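Local coordinates for peptidase M16 domain protein (Alicyclobacillus acidocaldarius subsp. acidocaldarius DSM 446, PDB 4XEA), which is a putative M16-family metallopeptidase that probably hydrolyses peptide bonds with the help of a bound metal ion, at residues Ala33-Arg38 / Ser192-Val197. Sequence-based numbering, arbitrary orientation.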
loop_
_atom_site.group_PDB
_atom_site.type_symbol
_atom_site.label_atom_id
_atom_site.label_comp_id
_atom_site.label_asym_id
_atom_site.label_seq_id
_atom_site.Cartn_x
_atom_site.Cartn_y
_atom_site.Cartn_z
ATOM N N ALA A 33 -15.845 8.332 -0.750
ATOM C CA ALA A 33 -16.392 9.578 -1.289
ATOM C C ALA A 33 -15.265 10.616 -1.387
ATOM O O ALA A 33 -14.471 10.747 -0.454
ATOM C CB ALA A 33 -17.489 10.070 -0.346
HETATM N N MSE A 34 -15.229 11.393 -2.475
HETATM C CA MSE A 34 -14.210 12.425 -2.618
HETATM C C MSE A 34 -14.836 13.702 -3.198
HETATM O O MSE A 34 -15.588 13.628 -4.184
HETATM C CB MSE A 34 -13.073 11.925 -3.523
HETATM C CG MSE A 34 -11.969 12.989 -3.863
HETATM SE SE MSE A 34 -10.409 12.298 -4.833
HETATM C CE MSE A 34 -9.510 11.271 -3.429
ATOM N N PHE A 35 -14.551 14.830 -2.535
ATOM C CA PHE A 35 -14.967 16.165 -2.945
ATOM C C PHE A 35 -13.670 16.939 -3.272
ATOM O O PHE A 35 -12.848 17.143 -2.383
ATOM C CB PHE A 35 -15.727 16.809 -1.761
ATOM C CG PHE A 35 -16.477 18.088 -2.078
ATOM C CD1 PHE A 35 -16.884 18.422 -3.357
ATOM C CD2 PHE A 35 -16.864 18.914 -1.030
ATOM C CE1 PHE A 35 -17.597 19.609 -3.601
ATOM C CE2 PHE A 35 -17.597 20.092 -1.263
ATOM C CZ PHE A 35 -17.945 20.433 -2.552
ATOM N N ALA A 36 -13.461 17.309 -4.536
ATOM C CA ALA A 36 -12.197 17.922 -4.967
ATOM C C ALA A 36 -12.388 19.181 -5.723
ATOM O O ALA A 36 -13.432 19.363 -6.379
ATOM C CB ALA A 36 -11.381 16.949 -5.800
ATOM N N THR A 37 -11.358 20.034 -5.664
ATOM C CA THR A 37 -11.372 21.322 -6.370
ATOM C C THR A 37 -10.268 21.374 -7.415
ATOM O O THR A 37 -9.166 20.871 -7.190
ATOM C CB THR A 37 -11.235 22.522 -5.408
ATOM O OG1 THR A 37 -11.137 23.743 -6.149
ATOM C CG2 THR A 37 -10.007 22.345 -4.548
ATOM N N ARG A 38 -10.597 21.963 -8.570
ATOM C CA ARG A 38 -9.617 22.265 -9.630
ATOM C C ARG A 38 -8.742 23.481 -9.237
ATOM O O ARG A 38 -8.835 24.582 -9.830
ATOM C CB ARG A 38 -10.341 22.534 -10.938
ATOM C CG ARG A 38 -9.465 22.547 -12.157
ATOM C CD ARG A 38 -10.249 22.857 -13.438
ATOM N NE ARG A 38 -11.294 21.883 -13.828
ATOM C CZ ARG A 38 -12.605 21.981 -13.571
ATOM N NH1 ARG A 38 -13.097 22.973 -12.830
ATOM N NH2 ARG A 38 -13.434 21.042 -14.042
ATOM N N SER A 192 -18.930 25.341 -8.737
ATOM C CA SER A 192 -18.735 25.284 -10.171
ATOM C C SER A 192 -17.299 24.889 -10.514
ATOM O O SER A 192 -17.039 24.478 -11.651
ATOM C CB SER A 192 -19.047 26.641 -10.830
ATOM O OG SER A 192 -18.180 27.645 -10.332
ATOM N N ASN A 193 -16.381 25.008 -9.543
ATOM C CA ASN A 193 -14.984 24.620 -9.770
ATOM C C ASN A 193 -14.642 23.247 -9.186
ATOM O O ASN A 193 -13.454 22.875 -9.109
ATOM C CB ASN A 193 -14.018 25.663 -9.208
ATOM C CG ASN A 193 -12.564 25.503 -9.786
ATOM O OD1 ASN A 193 -12.366 25.344 -10.995
ATOM N ND2 ASN A 193 -11.578 25.631 -8.925
HETATM N N MSE A 194 -15.672 22.516 -8.749
HETATM C CA MSE A 194 -15.476 21.284 -7.970
HETATM C C MSE A 194 -16.235 20.068 -8.500
HETATM O O MSE A 194 -17.034 20.172 -9.445
HETATM C CB MSE A 194 -15.802 21.529 -6.481
HETATM C CG MSE A 194 -14.980 22.635 -5.850
HETATM SE SE MSE A 194 -15.070 22.775 -3.908
HETATM C CE MSE A 194 -14.233 21.086 -3.336
ATOM N N VAL A 195 -15.974 18.909 -7.875
ATOM C CA VAL A 195 -16.560 17.650 -8.281
ATOM C C VAL A 195 -16.699 16.773 -7.036
ATOM O O VAL A 195 -15.857 16.842 -6.134
ATOM C CB VAL A 195 -15.751 16.947 -9.392
ATOM C CG1 VAL A 195 -14.350 16.438 -8.883
ATOM C CG2 VAL A 195 -16.578 15.839 -10.063
ATOM N N LEU A 196 -17.807 16.024 -6.981
ATOM C CA LEU A 196 -18.116 15.081 -5.904
ATOM C C LEU A 196 -18.364 13.710 -6.523
ATOM O O LEU A 196 -19.249 13.559 -7.381
ATOM C CB LEU A 196 -19.370 15.526 -5.134
ATOM C CG LEU A 196 -19.835 14.652 -3.961
ATOM C CD1 LEU A 196 -18.729 14.571 -2.864
ATOM C CD2 LEU A 196 -21.147 15.191 -3.392
ATOM N N VAL A 197 -17.585 12.713 -6.081
ATOM C CA VAL A 197 -17.633 11.358 -6.662
ATOM C C VAL A 197 -17.679 10.359 -5.506
ATOM O O VAL A 197 -16.933 10.487 -4.546
ATOM C CB VAL A 197 -16.455 11.093 -7.604
ATOM C CG1 VAL A 197 -16.557 9.746 -8.254
ATOM C CG2 VAL A 197 -16.393 12.202 -8.730
HETATM O O HOH W 1 -16.169 22.069 -13.130
#
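Met194, a selenomethionine, lays its methyl CE over one face of the Phe35 ring, 3.6 Å from the ring centroid. This is a CH-pi contact; SE adds an oblique Met-aromatic one. The bend at chi3 (65°) turns CE back over the ring. Phe35 CD1 meets Val195 O at the ring edge (3.4 Å). Leu196 CD1 packs against Phe35 CB, and Met194 CG against Thr37 CB. On the face opposite Phe35 and Met194, Ala36 CB lies 4.3 Å from Val195 CG1.

Strands 31-37 and 194-200 run antiparallel. Paired N-H to O bonds join Met34 with Val197 and Ala36 with Val195. Just past strand 31-37, Arg38 N donates to Asn193 O (3.0 Å). Asn193 ND2 donates to Arg38 O from above the carbonyl plane and also to Phe188 O. Arg38 NH1 donates to Asn193 OD1 (3.1 Å); OD1 lies in the guanidinium plane, but NH1 approaches from above the amide plane. A water links Arg38 NH2 to Ser192 O; NE bonds to Leu379 O.

The pairing joins distant parts of the chain inside a six-stranded mixed sheet, consistent with an M16-type fold. Strands 19-24 and 95-101 flank it. Helix 105-116 covers Phe35 and Met194; helix 367-379 packs against Met34, Ala36 and Val197.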